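Local coordinates for protein streptomycin 3''-adenylyltransferase (Enterococcus faecalis, PDB 6SXJ) that transfers the adenylyl group of ATP to the 9-hydroxyl of spectinomycin, giving 9-O-adenylylspectinomycin and diphosphate, and so makes bacteria resistant to that antibiotic, at residues S54-D59 against I89-E94; P101-F106 against P122-N127. All blocks are in the same frame, centred on the assembly; numbering follows the deposited sequence.

In the fold
Along the chain, strand 47-53 of the nucleotidyltransferase sheet runs out into the loop 54-59, which leads to helix 59-69; strand 85-91 then returns beside strand 47-53, parallel to it. Contact 1, 54-59 against 89-94, closes this crossover. Further on, strand 103-108 lies antiparallel to strand 85-91, and contact 2, 101-106 against 122-127, adds the short outermost strand 125-126. The two contacts follow in series, contact 1 being complete before contact 2 opens, with centres about 10 Å apart. They still meet: a salt bridge joins Glu94 to Lys124, Asp59 probably hydrogen-bonds to Gln123, and the backbone of Ile89 pairs with Glu105 and Phe106.

Contact 1 of 2, residues S54-D59 against I89-E94; sequences SEPLTD and IIIQQE
A beta-alpha-beta crossover closes here: Pro56 and Leu57, in the loop that leaves strand 47-53 for helix 59-69, rest on Ile91 and Ile89 at the end of the neighbouring parallel strand 85-91. The contact is small and mainly apolar. One branch of Ile91 goes to Ser54 and the other, past Glu55, to Pro56. Its CG2, anti to the backbone N, touches the carbonyl oxygen of Ser54, with 3.2 Å from Ile91 CG2 to Ser54 O. The longer branch, anti to the carbonyl carbon (chi1 -53°), carries CD1 onto the proline; Ile91 CD1 lies 3.3 Å from Pro56 N and 3.6 Å from Pro56 CG, the two side chains crossing at about a right angle. Proline suits this place because its ring nitrogen has no hydrogen to satisfy, so a methyl group can lie over it without burying an unpaired N-H. Two residues back along the strand, Ile89 points the same way, and its CD1 meets one methyl of buried Leu57, 3.7 Å from Ile89 CD1 to Leu57 CD1. Beyond the pair, Phe106 and Val53 also pack on Ile89. Two backbone N-H groups of the loop, those of Ser54 and Glu55, bond outside the contact to Asn26 OD1. Thr58 then N-caps helix 59-69 through its hydroxyl, bonded to Ser61 N. The loop-over-strand packing belongs to the beta-alpha-beta crossover of the nucleotidyltransferase domain.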
ATOM      1  N   SER A  54       5.560 -12.913  16.249  1.00 63.60           N
ATOM      2  CA  SER A  54       6.764 -13.101  17.044  1.00 66.36           C
ATOM      3  C   SER A  54       7.868 -13.813  16.271  1.00 67.11           C
ATOM      4  O   SER A  54       9.028 -13.394  16.334  1.00 63.30           O
ATOM      5  CB  SER A  54       6.433 -13.892  18.312  1.00 72.14           C
ATOM      6  OG  SER A  54       5.929 -13.040  19.327  1.00 79.36           O
ATOM      7  N   GLU A  55       7.532 -14.876  15.550  1.00 65.39           N
ATOM      8  CA  GLU A  55       8.490 -15.714  14.848  1.00 77.18           C
ATOM      9  C   GLU A  55       8.053 -15.919  13.409  1.00 72.80           C
ATOM     10  O   GLU A  55       6.887 -15.690  13.063  1.00 66.72           O
ATOM     11  CB  GLU A  55       8.637 -17.084  15.528  1.00 77.05           C
ATOM     12  CG  GLU A  55       9.140 -17.030  16.955  1.00 86.18           C
ATOM     13  CD  GLU A  55       8.383 -17.971  17.864  1.00 93.68           C
ATOM     14  OE1 GLU A  55       7.983 -19.059  17.392  1.00 91.55           O
ATOM     15  OE2 GLU A  55       8.187 -17.620  19.048  1.00 99.66           O
ATOM     16  N   PRO A  56       8.963 -16.367  12.543  1.00 63.36           N
ATOM     17  CA  PRO A  56       8.602 -16.596  11.140  1.00 62.53           C
ATOM     18  C   PRO A  56       7.449 -17.577  10.996  1.00 70.51           C
ATOM     19  O   PRO A  56       7.116 -18.341  11.906  1.00 69.34           O
ATOM     20  CB  PRO A  56       9.890 -17.160  10.524  1.00 64.70           C
ATOM     21  CG  PRO A  56      10.988 -16.639  11.397  1.00 63.81           C
ATOM     22  CD  PRO A  56      10.404 -16.577  12.790  1.00 72.63           C
ATOM     23  N   LEU A  57       6.832 -17.541   9.821  1.00 65.65           N
ATOM     24  CA  LEU A  57       5.734 -18.432   9.489  1.00 67.52           C
ATOM     25  C   LEU A  57       6.226 -19.526   8.552  1.00 72.81           C
ATOM     26  O   LEU A  57       6.965 -19.260   7.598  1.00 72.43           O
ATOM     27  CB  LEU A  57       4.591 -17.665   8.829  1.00 69.46           C
ATOM     28  CG  LEU A  57       4.131 -16.373   9.502  1.00 68.85           C
ATOM     29  CD1 LEU A  57       2.812 -15.948   8.882  1.00 69.12           C
ATOM     30  CD2 LEU A  57       4.001 -16.546  10.999  1.00 67.67           C
ATOM     31  N   THR A  58       5.821 -20.759   8.840  1.00 75.63           N
ATOM     32  CA  THR A  58       6.102 -21.858   7.933  1.00 83.26           C
ATOM     33  C   THR A  58       5.517 -21.548   6.559  1.00 77.08           C
ATOM     34  O   THR A  58       4.628 -20.707   6.407  1.00 71.14           O
ATOM     35  CB  THR A  58       5.516 -23.163   8.472  1.00 82.01           C
ATOM     36  OG1 THR A  58       4.090 -23.052   8.553  1.00 82.29           O
ATOM     37  CG2 THR A  58       6.077 -23.475   9.856  1.00 72.24           C
ATOM     38  N   ASP A  59       6.039 -22.226   5.539  1.00 74.11           N
ATOM     39  CA  ASP A  59       5.454 -22.089   4.212  1.00 70.18           C
ATOM     40  C   ASP A  59       4.056 -22.681   4.149  1.00 75.80           C
ATOM     41  O   ASP A  59       3.302 -22.368   3.222  1.00 75.38           O
ATOM     42  CB  ASP A  59       6.358 -22.741   3.174  1.00 76.41           C
ATOM     43  CG  ASP A  59       7.489 -21.836   2.760  1.00 72.10           C
ATOM     44  OD1 ASP A  59       7.599 -21.543   1.555  1.00 72.64           O
ATOM     45  OD2 ASP A  59       8.254 -21.398   3.646  1.00 81.33           O
ATOM     46  N   ILE A  89       2.688  -8.821   6.847  1.00 44.35           N
ATOM     47  CA  ILE A  89       3.103  -9.404   8.116  1.00 49.86           C
ATOM     48  C   ILE A  89       4.562  -9.041   8.349  1.00 56.89           C
ATOM     49  O   ILE A  89       5.411  -9.257   7.473  1.00 51.80           O
ATOM     50  CB  ILE A  89       2.916 -10.935   8.125  1.00 51.47           C
ATOM     51  CG1 ILE A  89       1.469 -11.294   7.781  1.00 44.69           C
ATOM     52  CG2 ILE A  89       3.324 -11.507   9.473  1.00 54.34           C
ATOM     53  CD1 ILE A  89       1.170 -12.772   7.819  1.00 54.66           C
ATOM     54  N   ILE A  90       4.849  -8.495   9.525  1.00 46.25           N
ATOM     55  CA  ILE A  90       6.215  -8.250   9.960  1.00 47.09           C
ATOM     56  C   ILE A  90       6.459  -8.995  11.265  1.00 58.94           C
ATOM     57  O   ILE A  90       5.534  -9.238  12.053  1.00 54.98           O
ATOM     58  CB  ILE A  90       6.509  -6.745  10.139  1.00 50.61           C
ATOM     59  CG1 ILE A  90       5.439  -6.095  11.025  1.00 52.10           C
ATOM     60  CG2 ILE A  90       6.588  -6.052   8.787  1.00 58.18           C
ATOM     61  CD1 ILE A  90       5.788  -4.694  11.459  1.00 46.26           C
ATOM     62  N   ILE A  91       7.719  -9.370  11.474  1.00 49.91           N
ATOM     63  CA  ILE A  91       8.192  -9.935  12.731  1.00 52.60           C
ATOM     64  C   ILE A  91       8.704  -8.788  13.580  1.00 60.36           C
ATOM     65  O   ILE A  91       9.504  -7.972  13.108  1.00 54.00           O
ATOM     66  CB  ILE A  91       9.301 -10.975  12.491  1.00 56.37           C
ATOM     67  CG1 ILE A  91       8.826 -12.024  11.491  1.00 55.62           C
ATOM     68  CG2 ILE A  91       9.709 -11.627  13.803  1.00 57.79           C
ATOM     69  CD1 ILE A  91       9.666 -13.281  11.468  1.00 66.76           C
ATOM     70  N   GLN A  92       8.238  -8.704  14.829  1.00 58.47           N
ATOM     71  CA  GLN A  92       8.609  -7.560  15.654  1.00 57.88           C
ATOM     72  C   GLN A  92      10.124  -7.445  15.783  1.00 59.84           C
ATOM     73  O   GLN A  92      10.687  -6.353  15.654  1.00 61.32           O
ATOM     74  CB  GLN A  92       7.967  -7.664  17.035  1.00 57.25           C
ATOM     75  CG  GLN A  92       8.051  -6.374  17.827  1.00 54.49           C
ATOM     76  CD  GLN A  92       7.627  -6.549  19.274  1.00 59.93           C
ATOM     77  OE1 GLN A  92       6.981  -7.537  19.630  1.00 61.79           O
ATOM     78  NE2 GLN A  92       7.987  -5.588  20.115  1.00 60.34           N
ATOM     79  N   GLN A  93      10.799  -8.567  16.049  1.00 60.42           N
ATOM     80  CA  GLN A  93      12.226  -8.521  16.353  1.00 64.66           C
ATOM     81  C   GLN A  93      13.051  -8.140  15.131  1.00 68.12           C
ATOM     82  O   GLN A  93      14.153  -7.598  15.273  1.00 70.79           O
ATOM     83  CB  GLN A  93      12.684  -9.871  16.905  1.00 70.58           C
ATOM     84  CG  GLN A  93      12.532 -11.025  15.918  1.00 78.27           C
ATOM     85  CD  GLN A  93      13.481 -12.176  16.203  1.00 89.55           C
ATOM     86  OE1 GLN A  93      14.253 -12.139  17.164  1.00 90.37           O
ATOM     87  NE2 GLN A  93      13.429 -13.207  15.362  1.00 94.25           N
ATOM     88  N   GLU A  94      12.543  -8.411  13.928  1.00 64.69           N
ATOM     89  CA  GLU A  94      13.270  -8.086  12.709  1.00 68.73           C
ATOM     90  C   GLU A  94      13.317  -6.592  12.433  1.00 66.51           C
ATOM     91  O   GLU A  94      14.055  -6.168  11.536  1.00 65.73           O
ATOM     92  CB  GLU A  94      12.643  -8.806  11.517  1.00 61.24           C
ATOM     93  CG  GLU A  94      12.819 -10.308  11.577  1.00 54.61           C
ATOM     94  CD  GLU A  94      12.489 -10.973  10.278  1.00 59.08           C
ATOM     95  OE1 GLU A  94      11.757 -10.335   9.494  1.00 55.78           O
ATOM     96  OE2 GLU A  94      12.960 -12.114  10.050  1.00 71.74           O
TER

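Contact 2 of 2, residues P101-F106 against P122-N127; sequences PPKQEF and PQKELN
Lys103 and Gln104 pair with Leu126 and Glu125 as antiparallel strands at the edge of the mixed sheet of the nucleotidyltransferase fold, where strand 125-126 is outermost. Backbone bonds set the register. Gln104 and Glu125 form a hydrogen-bonded pair, with Gln104 N to Glu125 O at 2.8 Å and Glu125 N to Gln104 O at 3.1 Å; Asn127 N adds a bond to Pro102 O. Proline, lacking an N-H, can still accept in this way. Lys103 and Leu126 are the non-hydrogen-bonded pair, and Lys103 CA and Leu126 CA send C-H groups to the carbonyl oxygens of Glu125 and Pro102. A classic bulge follows, Glu105 and Phe106 both facing Ile89.

Apolar packing covers both ends. Phe106 lies alongside Pro122, with Phe106 CD1 3.9 Å from Pro122 CB, and Ile66 of helix 59-69 touches both. At the other end Pro101 CG reaches Leu126 CB at 4.0 Å. The aliphatic part of Lys124 also leans on Lys103, with Lys124 CD 3.8 Å from Lys103 CB.

Among the charged groups, Lys124 NZ has its main partner in Glu94; its salt bridge to Glu105 is less certain. Glu105 OE2 accepts from Leu57 N.

The side-chain amides of Gln104 and Asn127 meet with planes 82° apart. Gln104 is extended, its CG anti to the backbone N (chi1 170°), and this carries its amide along the face it shares with Glu125 to Asn127, just past strand 125-126. Asn127 ND2 donates to Gln104 OE1 at 2.7 Å, OE1 lying in the amide plane of Asn127 but ND2 tilted 32° from the glutamine carbonyl plane.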
ATOM      1  N   PRO A 101      16.314  -0.927   3.805  1.00 75.32           N
ATOM      2  CA  PRO A 101      14.900  -1.334   3.760  1.00 62.31           C
ATOM      3  C   PRO A 101      14.562  -2.431   4.771  1.00 68.60           C
ATOM      4  O   PRO A 101      15.425  -3.243   5.088  1.00 58.44           O
ATOM      5  CB  PRO A 101      14.733  -1.837   2.326  1.00 63.43           C
ATOM      6  CG  PRO A 101      16.078  -2.381   1.965  1.00 66.56           C
ATOM      7  CD  PRO A 101      17.115  -1.613   2.777  1.00 62.71           C
ATOM      8  N   PRO A 102      13.328  -2.452   5.276  1.00 61.45           N
ATOM      9  CA  PRO A 102      12.991  -3.392   6.349  1.00 59.99           C
ATOM     10  C   PRO A 102      12.623  -4.773   5.823  1.00 56.60           C
ATOM     11  O   PRO A 102      12.327  -4.974   4.644  1.00 56.13           O
ATOM     12  CB  PRO A 102      11.793  -2.725   7.039  1.00 58.76           C
ATOM     13  CG  PRO A 102      11.138  -1.924   5.948  1.00 58.83           C
ATOM     14  CD  PRO A 102      12.216  -1.530   4.966  1.00 59.37           C
ATOM     15  N   LYS A 103      12.651  -5.734   6.742  1.00 53.13           N
ATOM     16  CA  LYS A 103      12.285  -7.102   6.424  1.00 53.51           C
ATOM     17  C   LYS A 103      10.772  -7.296   6.489  1.00 53.43           C
ATOM     18  O   LYS A 103      10.099  -6.805   7.400  1.00 56.50           O
ATOM     19  CB  LYS A 103      12.984  -8.069   7.380  1.00 70.47           C
ATOM     20  CG  LYS A 103      14.502  -8.211   7.150  1.00 62.97           C
ATOM     21  CD  LYS A 103      15.178  -8.814   8.387  1.00 73.98           C
ATOM     22  CE  LYS A 103      16.611  -8.318   8.570  1.00 77.07           C
ATOM     23  NZ  LYS A 103      16.933  -8.032  10.006  1.00 79.49           N
ATOM     24  N   GLN A 104      10.256  -8.034   5.510  1.00 55.34           N
ATOM     25  CA  GLN A 104       8.838  -8.296   5.329  1.00 49.39           C
ATOM     26  C   GLN A 104       8.649  -9.803   5.256  1.00 55.48           C
ATOM     27  O   GLN A 104       9.240 -10.461   4.395  1.00 49.52           O
ATOM     28  CB  GLN A 104       8.329  -7.617   4.053  1.00 53.80           C
ATOM     29  CG  GLN A 104       6.919  -8.020   3.633  1.00 52.55           C
ATOM     30  CD  GLN A 104       6.465  -7.312   2.369  1.00 48.00           C
ATOM     31  OE1 GLN A 104       6.257  -6.096   2.365  1.00 52.31           O
ATOM     32  NE2 GLN A 104       6.314  -8.065   1.287  1.00 46.83           N
ATOM     33  N   GLU A 105       7.806 -10.344   6.139  1.00 51.62           N
ATOM     34  CA  GLU A 105       7.653 -11.789   6.274  1.00 56.06           C
ATOM     35  C   GLU A 105       6.652 -12.386   5.299  1.00 46.98           C
ATOM     36  O   GLU A 105       6.768 -13.566   4.949  1.00 57.14           O
ATOM     37  CB  GLU A 105       7.211 -12.132   7.704  1.00 53.07           C
ATOM     38  CG  GLU A 105       6.777 -13.584   7.893  1.00 63.17           C
ATOM     39  CD  GLU A 105       7.955 -14.539   7.878  1.00 66.08           C
ATOM     40  OE1 GLU A 105       9.098 -14.061   7.847  1.00 62.26           O
ATOM     41  OE2 GLU A 105       7.752 -15.766   7.911  1.00 70.30           O
ATOM     42  N   PHE A 106       5.655 -11.617   4.878  1.00 47.45           N
ATOM     43  CA  PHE A 106       4.566 -12.160   4.084  1.00 47.79           C
ATOM     44  C   PHE A 106       3.738 -10.998   3.572  1.00 46.86           C
ATOM     45  O   PHE A 106       3.611  -9.968   4.240  1.00 49.40           O
ATOM     46  CB  PHE A 106       3.695 -13.117   4.909  1.00 53.87           C
ATOM     47  CG  PHE A 106       2.455 -13.580   4.200  1.00 57.36           C
ATOM     48  CD1 PHE A 106       2.501 -14.663   3.345  1.00 54.62           C
ATOM     49  CD2 PHE A 106       1.234 -12.935   4.398  1.00 54.18           C
ATOM     50  CE1 PHE A 106       1.365 -15.099   2.693  1.00 54.91           C
ATOM     51  CE2 PHE A 106       0.093 -13.363   3.743  1.00 49.24           C
ATOM     52  CZ  PHE A 106       0.160 -14.452   2.891  1.00 56.28           C
ATOM     53  N   PRO A 122       5.025 -16.166  -0.829  1.00 57.59           N
ATOM     54  CA  PRO A 122       5.871 -15.063  -0.355  1.00 52.07           C
ATOM     55  C   PRO A 122       6.936 -15.547   0.621  1.00 63.09           C
ATOM     56  O   PRO A 122       6.647 -16.242   1.597  1.00 56.18           O
ATOM     57  CB  PRO A 122       4.869 -14.105   0.308  1.00 66.54           C
ATOM     58  CG  PRO A 122       3.589 -14.346  -0.448  1.00 56.56           C
ATOM     59  CD  PRO A 122       3.586 -15.835  -0.734  1.00 56.30           C
ATOM     60  N   GLN A 123       8.185 -15.201   0.326  1.00 60.33           N
ATOM     61  CA  GLN A 123       9.323 -15.499   1.178  1.00 68.45           C
ATOM     62  C   GLN A 123       9.800 -14.207   1.824  1.00 62.30           C
ATOM     63  O   GLN A 123       9.484 -13.108   1.360  1.00 56.78           O
ATOM     64  CB  GLN A 123      10.458 -16.152   0.375  1.00 55.81           C
ATOM     65  CG  GLN A 123      10.141 -17.575  -0.057  1.00 61.55           C
ATOM     66  CD  GLN A 123       9.664 -18.445   1.094  1.00 66.99           C
ATOM     67  OE1 GLN A 123      10.186 -18.359   2.206  1.00 77.11           O
ATOM     68  NE2 GLN A 123       8.659 -19.277   0.836  1.00 64.26           N
ATOM     69  N   LYS A 124      10.561 -14.347   2.907  1.00 65.63           N
ATOM     70  CA  LYS A 124      11.139 -13.177   3.552  1.00 66.01           C
ATOM     71  C   LYS A 124      11.857 -12.333   2.510  1.00 67.79           C
ATOM     72  O   LYS A 124      12.679 -12.840   1.745  1.00 71.00           O
ATOM     73  CB  LYS A 124      12.108 -13.593   4.659  1.00 70.47           C
ATOM     74  CG  LYS A 124      12.850 -12.421   5.302  1.00 72.73           C
ATOM     75  CD  LYS A 124      11.939 -11.565   6.177  1.00 75.08           C
ATOM     76  CE  LYS A 124      11.348 -12.333   7.353  1.00 78.25           C
ATOM     77  NZ  LYS A 124      12.256 -13.409   7.871  1.00 97.44           N
ATOM     78  N   GLU A 125      11.540 -11.043   2.474  1.00 66.96           N
ATOM     79  CA  GLU A 125      12.156 -10.156   1.500  1.00 65.96           C
ATOM     80  C   GLU A 125      12.331  -8.782   2.123  1.00 67.18           C
ATOM     81  O   GLU A 125      11.764  -8.471   3.175  1.00 65.54           O
ATOM     82  CB  GLU A 125      11.325 -10.062   0.215  1.00 70.42           C
ATOM     83  CG  GLU A 125       9.830  -9.998   0.458  1.00 62.93           C
ATOM     84  CD  GLU A 125       9.040  -9.628  -0.786  1.00 70.67           C
ATOM     85  OE1 GLU A 125       9.458  -8.688  -1.500  1.00 60.36           O
ATOM     86  OE2 GLU A 125       7.991 -10.269  -1.040  1.00 73.96           O
ATOM     87  N   LEU A 126      13.126  -7.960   1.450  1.00 47.59           N
ATOM     88  CA  LEU A 126      13.344  -6.577   1.836  1.00 54.49           C
ATOM     89  C   LEU A 126      12.449  -5.714   0.963  1.00 55.71           C
ATOM     90  O   LEU A 126      12.358  -5.942  -0.246  1.00 64.75           O
ATOM     91  CB  LEU A 126      14.810  -6.186   1.671  1.00 62.22           C
ATOM     92  CG  LEU A 126      15.774  -6.701   2.745  1.00 63.86           C
ATOM     93  CD1 LEU A 126      15.706  -5.825   3.994  1.00 67.34           C
ATOM     94  CD2 LEU A 126      15.507  -8.149   3.113  1.00 73.27           C
ATOM     95  N   ASN A 127      11.760  -4.754   1.577  1.00 61.45           N
ATOM     96  CA  ASN A 127      10.740  -3.971   0.880  1.00 60.43           C
ATOM     97  C   ASN A 127      10.892  -2.516   1.305  1.00 65.51           C
ATOM     98  O   ASN A 127      10.393  -2.112   2.360  1.00 54.35           O
ATOM     99  CB  ASN A 127       9.340  -4.496   1.184  1.00 54.72           C
ATOM    100  CG  ASN A 127       8.251  -3.673   0.524  1.00 58.59           C
ATOM    101  OD1 ASN A 127       8.528  -2.698  -0.179  1.00 58.73           O
ATOM    102  ND2 ASN A 127       6.996  -4.058   0.753  1.00 66.91           N
TER